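Local coordinates for uncharacterized egV family protein COG1307 (Ruminococcus gnavus, PDB 3JR7) that is of unknown molecular role but belongs to the DegV family, whose members probably bind lipids such as fatty acids, at residues 86-91 against 112-117; 120-123 against 128-131; 147-152 against 165-170. All coordinates share one frame; numbering follows the deposited sequence.

Contact 1 of 3, residues 86-91 against 112-117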
loop_
_atom_site.group_PDB
_atom_site.type_symbol
_atom_site.label_atom_id
_atom_site.label_comp_id
_atom_site.label_asym_id
_atom_site.label_seq_id
_atom_site.Cartn_x
_atom_site.Cartn_y
_atom_site.Cartn_z
ATOM N N GLU A 86 -12.115 -15.585 6.964
ATOM C CA GLU A 86 -11.738 -16.523 7.997
ATOM C C GLU A 86 -10.300 -16.316 8.399
ATOM O O GLU A 86 -9.981 -16.419 9.573
ATOM C CB GLU A 86 -11.957 -17.963 7.525
ATOM C CG GLU A 86 -13.464 -18.291 7.387
ATOM C CD GLU A 86 -14.142 -17.658 6.134
ATOM O OE1 GLU A 86 -13.438 -17.368 5.124
ATOM O OE2 GLU A 86 -15.403 -17.514 6.162
ATOM N N ARG A 87 -9.435 -16.021 7.427
ATOM C CA ARG A 87 -8.071 -15.699 7.754
ATOM C C ARG A 87 -7.976 -14.429 8.601
ATOM O O ARG A 87 -7.135 -14.337 9.482
ATOM C CB ARG A 87 -7.227 -15.494 6.513
ATOM C CG ARG A 87 -5.845 -16.101 6.638
ATOM C CD ARG A 87 -5.746 -17.391 5.780
ATOM N NE ARG A 87 -6.465 -17.129 4.529
ATOM C CZ ARG A 87 -6.104 -16.220 3.604
ATOM N NH1 ARG A 87 -4.964 -15.492 3.739
ATOM N NH2 ARG A 87 -6.902 -16.055 2.536
ATOM N N TYR A 88 -8.785 -13.423 8.292
ATOM C CA TYR A 88 -8.740 -12.200 9.086
ATOM C C TYR A 88 -9.213 -12.494 10.503
ATOM O O TYR A 88 -8.588 -12.079 11.494
ATOM C CB TYR A 88 -9.577 -11.117 8.443
ATOM C CG TYR A 88 -8.862 -10.291 7.396
ATOM C CD1 TYR A 88 -7.843 -9.404 7.765
ATOM C CD2 TYR A 88 -9.287 -10.294 6.055
ATOM C CE1 TYR A 88 -7.226 -8.636 6.852
ATOM C CE2 TYR A 88 -8.690 -9.460 5.122
ATOM C CZ TYR A 88 -7.648 -8.655 5.544
ATOM O OH TYR A 88 -7.036 -7.826 4.660
HETATM N N MSE A 89 -10.318 -13.244 10.596
HETATM C CA MSE A 89 -10.834 -13.622 11.924
HETATM C C MSE A 89 -9.782 -14.287 12.786
HETATM O O MSE A 89 -9.606 -13.938 13.954
HETATM C CB MSE A 89 -12.065 -14.531 11.822
HETATM C CG MSE A 89 -12.685 -14.809 13.202
HETATM SE SE MSE A 89 -13.949 -16.293 13.166
HETATM C CE MSE A 89 -12.615 -17.721 13.382
ATOM N N GLU A 90 -9.080 -15.245 12.222
ATOM C CA GLU A 90 -8.051 -15.956 12.966
ATOM C C GLU A 90 -6.925 -15.018 13.422
ATOM O O GLU A 90 -6.388 -15.180 14.516
ATOM C CB GLU A 90 -7.491 -17.117 12.125
ATOM C CG GLU A 90 -8.533 -18.227 11.865
ATOM C CD GLU A 90 -8.168 -19.208 10.723
ATOM O OE1 GLU A 90 -7.012 -19.169 10.231
ATOM O OE2 GLU A 90 -9.058 -20.016 10.325
ATOM N N SER A 91 -6.579 -14.021 12.609
ATOM C CA SER A 91 -5.549 -13.051 13.001
ATOM C C SER A 91 -6.011 -12.144 14.143
ATOM O O SER A 91 -5.192 -11.600 14.877
ATOM C CB SER A 91 -5.100 -12.205 11.813
ATOM O OG SER A 91 -6.071 -11.180 11.478
ATOM N N TYR A 112 -10.600 -5.000 2.214
ATOM C CA TYR A 112 -11.359 -4.225 3.214
ATOM C C TYR A 112 -12.654 -4.953 3.633
ATOM O O TYR A 112 -12.870 -5.238 4.799
ATOM C CB TYR A 112 -11.745 -2.838 2.717
ATOM C CG TYR A 112 -12.548 -2.059 3.752
ATOM C CD1 TYR A 112 -11.938 -1.557 4.909
ATOM C CD2 TYR A 112 -13.891 -1.822 3.576
ATOM C CE1 TYR A 112 -12.674 -0.868 5.881
ATOM C CE2 TYR A 112 -14.645 -1.124 4.553
ATOM C CZ TYR A 112 -14.032 -0.671 5.691
ATOM O OH TYR A 112 -14.774 0.009 6.632
ATOM N N ASN A 113 -13.508 -5.248 2.677
ATOM C CA ASN A 113 -14.772 -5.942 3.015
ATOM C C ASN A 113 -14.599 -7.292 3.742
ATOM O O ASN A 113 -15.366 -7.669 4.676
ATOM C CB ASN A 113 -15.593 -6.098 1.749
ATOM C CG ASN A 113 -16.228 -4.801 1.312
ATOM O OD1 ASN A 113 -16.272 -3.813 2.058
ATOM N ND2 ASN A 113 -16.746 -4.800 0.099
ATOM N N SER A 114 -13.568 -8.014 3.328
ATOM C CA SER A 114 -13.207 -9.254 3.948
ATOM C C SER A 114 -12.797 -9.111 5.412
ATOM O O SER A 114 -13.258 -9.881 6.260
ATOM C CB SER A 114 -12.111 -9.887 3.155
ATOM O OG SER A 114 -11.811 -11.114 3.676
ATOM N N ALA A 115 -11.955 -8.115 5.683
ATOM C CA ALA A 115 -11.518 -7.773 7.021
ATOM C C ALA A 115 -12.713 -7.409 7.930
ATOM O O ALA A 115 -12.768 -7.833 9.079
ATOM C CB ALA A 115 -10.513 -6.613 6.981
ATOM N N VAL A 116 -13.665 -6.644 7.383
ATOM C CA VAL A 116 -14.887 -6.270 8.094
ATOM C C VAL A 116 -15.764 -7.494 8.415
ATOM O O VAL A 116 -16.257 -7.669 9.547
ATOM C CB VAL A 116 -15.667 -5.163 7.321
ATOM C CG1 VAL A 116 -17.137 -4.911 7.948
ATOM C CG2 VAL A 116 -14.861 -3.860 7.306
ATOM N N LEU A 117 -15.946 -8.363 7.436
ATOM C CA LEU A 117 -16.729 -9.574 7.629
ATOM C C LEU A 117 -16.001 -10.471 8.652
ATOM O O LEU A 117 -16.635 -11.119 9.496
ATOM C CB LEU A 117 -16.915 -10.273 6.257
ATOM C CG LEU A 117 -17.963 -11.326 6.106
ATOM C CD1 LEU A 117 -19.350 -10.734 6.529
ATOM C CD2 LEU A 117 -17.964 -11.790 4.619
#
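In the layer of helices packed on one face of the parallel strands 22-27, 98-103 and 130-135, Tyr88 of helix 85-92 lays its ring on Ala115 of helix 111-126. The contact is a CH-pi interaction with almost no offset: Ala115 CB stands 3.7 Å from the ring centroid, only 5° off the ring normal. The backbone follows the methyl: Ala115 N is 3.5 Å from Tyr88 CD2, and Ala115 CA lies over the same face. At the rim, Ser114 OG lies in the ring plane, 3.6 Å from Tyr88 CD2. It donates nothing to the tyrosine; its hydrogen bond goes to the carbonyl O of Pro83.

The ring gets there because Tyr88 CG is anti to its own carbonyl carbon (chi1 -86°), and its far end is fixed separately by a hydrogen bond between Tyr88 OH and Ser111 OG. One turn on, Ser91 OG turns back on its own helix and gives a hydrogen bond of 2.7 Å to Tyr88 O, in the carbonyl plane and on a lone pair. No hydrogen bond joins the two segments directly, and Ala115, with only a methyl, lets its CA sit 5.6 Å from the CA of Tyr88. Beneath, Val101 is touched by both Tyr88 and Ala115, so ring and methyl share one strand as floor. Two neighbouring helices on one face of a largely parallel sheet, packed on each other and on strand 98-103, are the ordinary layering of an alpha/beta domain.

Contact 2 of 3, residues 120-123 against 128-131; sequences NLYE and EKQI. With PO4 (phosphate ion), chain D.
Glu123 reaches across the turn after its helix to a backbone amide, and not to the ammonium of the lysine that owns that amide. Lys129 N points at Glu123 OE2 nearly straight, at 162°, but the bond is weak because the two atoms are 3.5 Å apart. The carboxylate of Glu128 is a like charge not in contact, its OE2 being 6.2 Å from Glu123 OE2. The ammonium of Lys129 heads elsewhere, where the carbonyl oxygens of Tyr92, Cys94 and Ala96 grip it with three hydrogen bonds.

On its way there the extended lysine chain runs obliquely past the outer end of the Tyr122 ring. Lys129 CB meets Tyr122 CE2 at 3.6 Å, and Lys129 CD lies 3.5 Å from Tyr122 OH. The inner part of the ring, at CG and CD2, receives Ile131, whose CD1 is 3.8 Å from Tyr122 CD2, an off-centre CH-pi contact with the methyl 29° off the ring normal. Tyr122 is aimed at the strand by a chi1 of -176°, which holds CG anti to the backbone N. With an alanine at Tyr122, Ile131 CD1 and the lysine methylenes would lose the ring they lean on, and a gap would probably open between helix and strand.

Gln130 turns the other way and binds a phosphate ion, likely picked up from the crystallisation medium, through NE2 to O1 at 3.2 Å and more weakly to O3; Phe160 N holds the same ion. The contact closes the second half of the beta-alpha-beta unit: helix 111-126 packs back on strand 130-135, which pairs in parallel with 98-103 through backbone hydrogen bonds between Gln130 and Ile99, while Met89 of helix 85-92 touches Tyr122 from the neighbouring helix.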
loop_
_atom_site.group_PDB
_atom_site.type_symbol
_atom_site.label_atom_id
_atom_site.label_comp_id
_atom_site.label_asym_id
_atom_site.label_seq_id
_atom_site.Cartn_x
_atom_site.Cartn_y
_atom_site.Cartn_z
ATOM N N ASN A 120 -17.085 -9.478 11.934
ATOM C CA ASN A 120 -18.438 -9.959 12.252
ATOM C C ASN A 120 -18.393 -11.418 12.704
ATOM O O ASN A 120 -18.994 -11.783 13.721
ATOM C CB ASN A 120 -19.368 -9.726 11.069
ATOM C CG ASN A 120 -19.599 -8.244 10.827
ATOM O OD1 ASN A 120 -19.463 -7.448 11.739
ATOM N ND2 ASN A 120 -19.893 -7.864 9.609
ATOM N N LEU A 121 -17.626 -12.233 11.990
ATOM C CA LEU A 121 -17.451 -13.637 12.338
ATOM C C LEU A 121 -16.788 -13.744 13.706
ATOM O O LEU A 121 -17.222 -14.543 14.559
ATOM C CB LEU A 121 -16.626 -14.373 11.266
ATOM C CG LEU A 121 -17.264 -14.428 9.862
ATOM C CD1 LEU A 121 -16.283 -15.122 8.894
ATOM C CD2 LEU A 121 -18.658 -15.128 9.923
ATOM N N TYR A 122 -15.742 -12.954 13.930
ATOM C CA TYR A 122 -15.078 -12.939 15.268
ATOM C C TYR A 122 -16.085 -12.766 16.397
ATOM O O TYR A 122 -16.046 -13.475 17.412
ATOM C CB TYR A 122 -13.988 -11.828 15.387
ATOM C CG TYR A 122 -13.282 -11.905 16.707
ATOM C CD1 TYR A 122 -12.161 -12.701 16.871
ATOM C CD2 TYR A 122 -13.794 -11.274 17.813
ATOM C CE1 TYR A 122 -11.553 -12.833 18.111
ATOM C CE2 TYR A 122 -13.178 -11.407 19.072
ATOM C CZ TYR A 122 -12.080 -12.187 19.193
ATOM O OH TYR A 122 -11.511 -12.344 20.425
ATOM N N GLU A 123 -16.948 -11.783 16.236
ATOM C CA GLU A 123 -17.844 -11.413 17.296
ATOM C C GLU A 123 -18.908 -12.484 17.520
ATOM O O GLU A 123 -19.307 -12.695 18.674
ATOM C CB GLU A 123 -18.382 -10.000 17.082
ATOM C CG GLU A 123 -17.210 -9.009 17.264
ATOM C CD GLU A 123 -17.590 -7.546 17.351
ATOM O OE1 GLU A 123 -18.483 -7.112 16.594
ATOM O OE2 GLU A 123 -16.943 -6.829 18.174
ATOM N N GLU A 128 -17.391 -9.561 21.850
ATOM C CA GLU A 128 -16.916 -8.215 21.561
ATOM C C GLU A 128 -15.377 -8.101 21.713
ATOM O O GLU A 128 -14.806 -8.644 22.614
ATOM C CB GLU A 128 -17.607 -7.195 22.515
ATOM C CG GLU A 128 -19.085 -6.988 22.228
ATOM C CD GLU A 128 -19.765 -5.911 23.126
ATOM O OE1 GLU A 128 -19.213 -5.552 24.203
ATOM O OE2 GLU A 128 -20.857 -5.413 22.722
ATOM N N LYS A 129 -14.726 -7.380 20.808
ATOM C CA LYS A 129 -13.312 -7.045 20.975
ATOM C C LYS A 129 -13.101 -5.720 20.292
ATOM O O LYS A 129 -13.847 -5.372 19.375
ATOM C CB LYS A 129 -12.412 -8.138 20.374
ATOM C CG LYS A 129 -10.930 -7.989 20.716
ATOM C CD LYS A 129 -10.038 -9.135 20.178
ATOM C CE LYS A 129 -8.727 -9.126 20.917
ATOM N NZ LYS A 129 -7.697 -9.941 20.314
ATOM N N GLN A 130 -12.082 -4.971 20.741
ATOM C CA GLN A 130 -11.736 -3.730 20.094
ATOM C C GLN A 130 -10.961 -4.076 18.833
ATOM O O GLN A 130 -9.765 -4.323 18.879
ATOM C CB GLN A 130 -10.928 -2.826 21.031
ATOM C CG GLN A 130 -11.792 -2.154 22.151
ATOM C CD GLN A 130 -10.930 -1.616 23.301
ATOM O OE1 GLN A 130 -10.051 -2.288 23.783
ATOM N NE2 GLN A 130 -11.178 -0.402 23.705
ATOM N N ILE A 131 -11.681 -4.094 17.714
ATOM C CA ILE A 131 -11.132 -4.335 16.400
ATOM C C ILE A 131 -11.596 -3.213 15.462
ATOM O O ILE A 131 -12.795 -2.929 15.348
ATOM C CB ILE A 131 -11.648 -5.653 15.813
ATOM C CG1 ILE A 131 -11.335 -6.823 16.748
ATOM C CG2 ILE A 131 -11.009 -5.902 14.426
ATOM C CD1 ILE A 131 -12.134 -8.102 16.425
HETATM P P PO4 D . -9.015 1.771 25.709
HETATM O O1 PO4 D . -8.730 0.256 25.626
HETATM O O2 PO4 D . -8.050 2.476 24.800
HETATM O O3 PO4 D . -10.395 2.081 25.207
HETATM O O4 PO4 D . -8.957 2.334 27.120
#

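Contact 3 of 3, residues 147-152 against 165-170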
loop_
_atom_site.group_PDB
_atom_site.type_symbol
_atom_site.label_atom_id
_atom_site.label_comp_id
_atom_site.label_asym_id
_atom_site.label_seq_id
_atom_site.Cartn_x
_atom_site.Cartn_y
_atom_site.Cartn_z
ATOM N N ALA A 147 0.088 1.914 9.156
ATOM C CA ALA A 147 0.556 1.013 10.201
ATOM C C ALA A 147 1.528 1.728 11.153
ATOM O O ALA A 147 1.400 1.585 12.394
ATOM C CB ALA A 147 1.236 -0.246 9.616
ATOM N N LEU A 148 2.481 2.483 10.585
ATOM C CA LEU A 148 3.428 3.300 11.384
ATOM C C LEU A 148 2.716 4.340 12.255
ATOM O O LEU A 148 3.074 4.588 13.422
ATOM C CB LEU A 148 4.489 3.975 10.487
ATOM C CG LEU A 148 5.553 3.047 9.896
ATOM C CD1 LEU A 148 6.438 3.682 8.877
ATOM C CD2 LEU A 148 6.436 2.414 11.062
ATOM N N LYS A 149 1.688 4.949 11.693
ATOM C CA LYS A 149 0.914 5.922 12.437
ATOM C C LYS A 149 0.159 5.288 13.621
ATOM O O LYS A 149 0.096 5.872 14.693
ATOM C CB LYS A 149 -0.067 6.646 11.481
ATOM C CG LYS A 149 -0.861 7.817 12.083
ATOM C CD LYS A 149 0.051 8.905 12.722
ATOM C CE LYS A 149 0.679 9.813 11.727
ATOM N NZ LYS A 149 1.432 11.001 12.344
ATOM N N VAL A 150 -0.418 4.102 13.417
ATOM C CA VAL A 150 -1.043 3.370 14.518
ATOM C C VAL A 150 -0.037 3.212 15.655
ATOM O O VAL A 150 -0.321 3.540 16.809
ATOM C CB VAL A 150 -1.591 1.968 14.078
ATOM C CG1 VAL A 150 -2.030 1.164 15.347
ATOM C CG2 VAL A 150 -2.690 2.121 13.034
ATOM N N GLN A 151 1.150 2.738 15.327
ATOM C CA GLN A 151 2.188 2.510 16.345
ATOM C C GLN A 151 2.590 3.814 17.021
ATOM O O GLN A 151 2.820 3.852 18.216
ATOM C CB GLN A 151 3.412 1.866 15.679
ATOM C CG GLN A 151 4.676 1.643 16.598
ATOM C CD GLN A 151 5.884 1.128 15.789
ATOM O OE1 GLN A 151 6.214 1.657 14.752
ATOM N NE2 GLN A 151 6.481 0.082 16.238
ATOM N N GLN A 152 2.687 4.887 16.240
ATOM C CA GLN A 152 3.048 6.193 16.798
ATOM C C GLN A 152 1.989 6.643 17.809
ATOM O O GLN A 152 2.321 7.014 18.943
ATOM C CB GLN A 152 3.242 7.226 15.674
ATOM C CG GLN A 152 3.635 8.638 16.172
ATOM C CD GLN A 152 3.495 9.721 15.088
ATOM O OE1 GLN A 152 3.157 9.446 13.934
ATOM N NE2 GLN A 152 3.729 10.951 15.471
ATOM N N GLU A 165 -9.467 7.645 15.663
ATOM C CA GLU A 165 -9.663 8.995 15.150
ATOM C C GLU A 165 -8.395 9.572 14.517
ATOM O O GLU A 165 -8.472 10.158 13.419
ATOM C CB GLU A 165 -10.217 9.926 16.234
ATOM C CG GLU A 165 -10.382 11.391 15.779
ATOM C CD GLU A 165 -11.042 12.306 16.829
ATOM O OE1 GLU A 165 -10.903 12.010 18.019
ATOM O OE2 GLU A 165 -11.633 13.343 16.465
ATOM N N SER A 166 -7.245 9.461 15.192
ATOM C CA SER A 166 -5.999 10.068 14.683
ATOM C C SER A 166 -5.563 9.439 13.373
ATOM O O SER A 166 -5.079 10.133 12.463
ATOM C CB SER A 166 -4.829 9.988 15.674
ATOM O OG SER A 166 -5.216 10.616 16.878
ATOM N N VAL A 167 -5.750 8.127 13.268
ATOM C CA VAL A 167 -5.339 7.417 12.077
ATOM C C VAL A 167 -6.283 7.682 10.915
ATOM O O VAL A 167 -5.828 7.840 9.798
ATOM C CB VAL A 167 -5.189 5.918 12.348
ATOM C CG1 VAL A 167 -4.977 5.159 11.040
ATOM C CG2 VAL A 167 -4.010 5.688 13.365
ATOM N N GLU A 168 -7.594 7.711 11.163
ATOM C CA GLU A 168 -8.531 8.085 10.120
ATOM C C GLU A 168 -8.229 9.496 9.602
ATOM O O GLU A 168 -8.347 9.727 8.396
ATOM C CB GLU A 168 -10.010 7.907 10.531
ATOM C CG GLU A 168 -10.435 6.441 10.745
ATOM C CD GLU A 168 -10.642 5.594 9.434
ATOM O OE1 GLU A 168 -10.465 6.201 8.305
ATOM O OE2 GLU A 168 -11.021 4.347 9.558
ATOM N N CYS A 169 -7.820 10.415 10.483
ATOM C CA CYS A 169 -7.408 11.759 10.055
ATOM C C CYS A 169 -6.165 11.656 9.153
ATOM O O CYS A 169 -6.114 12.230 8.069
ATOM C CB CYS A 169 -7.105 12.673 11.259
ATOM S SG CYS A 169 -6.318 14.279 10.793
ATOM N N TYR A 170 -5.171 10.925 9.616
ATOM C CA TYR A 170 -3.994 10.697 8.797
ATOM C C TYR A 170 -4.355 10.154 7.397
ATOM O O TYR A 170 -3.809 10.636 6.381
ATOM C CB TYR A 170 -2.977 9.775 9.502
ATOM C CG TYR A 170 -1.816 9.461 8.562
ATOM C CD1 TYR A 170 -0.988 10.483 8.105
ATOM C CD2 TYR A 170 -1.588 8.178 8.085
ATOM C CE1 TYR A 170 0.033 10.234 7.197
ATOM C CE2 TYR A 170 -0.543 7.913 7.198
ATOM C CZ TYR A 170 0.249 8.953 6.750
ATOM O OH TYR A 170 1.254 8.735 5.839
#
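Lys149 and Val150 meet Val167 and Tyr170 across an antiparallel helical hairpin, in which helices 141-155 and 160-173 are joined by a short loop. The axes of the two short segments approach to 9.6 Å at an angle of 148°. Cys169, exposed on helix 160-173, has been seen in an interchain disulfide.

The apolar part is a valine pair: Val150 CG2 touches Val167 CG2 at 3.8 Å, where the two CA atoms are 6.4 Å apart. In both residues CG2 is the branch beside the backbone N, and it is these branches that meet. Phe134 of strand 130-135 touches both valines, and Val150 also reaches Val24, so the valine pair sits against the sheet.

The second kind of contact is aliphatic chain on aromatic ring. Lys149 crosses Tyr170 at a slant, bent at chi2 and chi3 so that its chain passes over the ring. Its CG is 3.9 Å from Tyr170 CB, and its CE rests over one ring face, 4.0 Å from Tyr170 CD1. The methylenes do the touching here, not the charge.

No hydrogen bond crosses between the two segments. Glu168 OE2 bonds His132 NE2 of strand 130-135, and Tyr170 OH bonds Gln174 one turn further on. The ammonium of Lys149 is tied back to its own helix: NZ donates to Gln152 OE1 over 2.8 Å, tilted 31° from the plane of that carbonyl.

In the fold
Contacts 1 and 2 share helix 111-126 and lie 10 Å apart between centres; they touch where Met89 packs on Leu121 and Tyr122. Contact 3 lies about 20 Å from the centres of both and belongs to the opposite face of the sheet: Val133 of strand 130-135 faces contact 1, and Phe134 faces contact 3. Contacts 1 and 3 join helix to helix through mostly buried residues, Lys149 of contact 3 being partly exposed, without a hydrogen bond across either. Contact 2 joins helix to strand nearer the surface, and it alone adds a weak polar bond to its packing. Each contact uses a tyrosine ring, on a methyl in contact 1 and on aliphatic side chains in contacts 2 and 3.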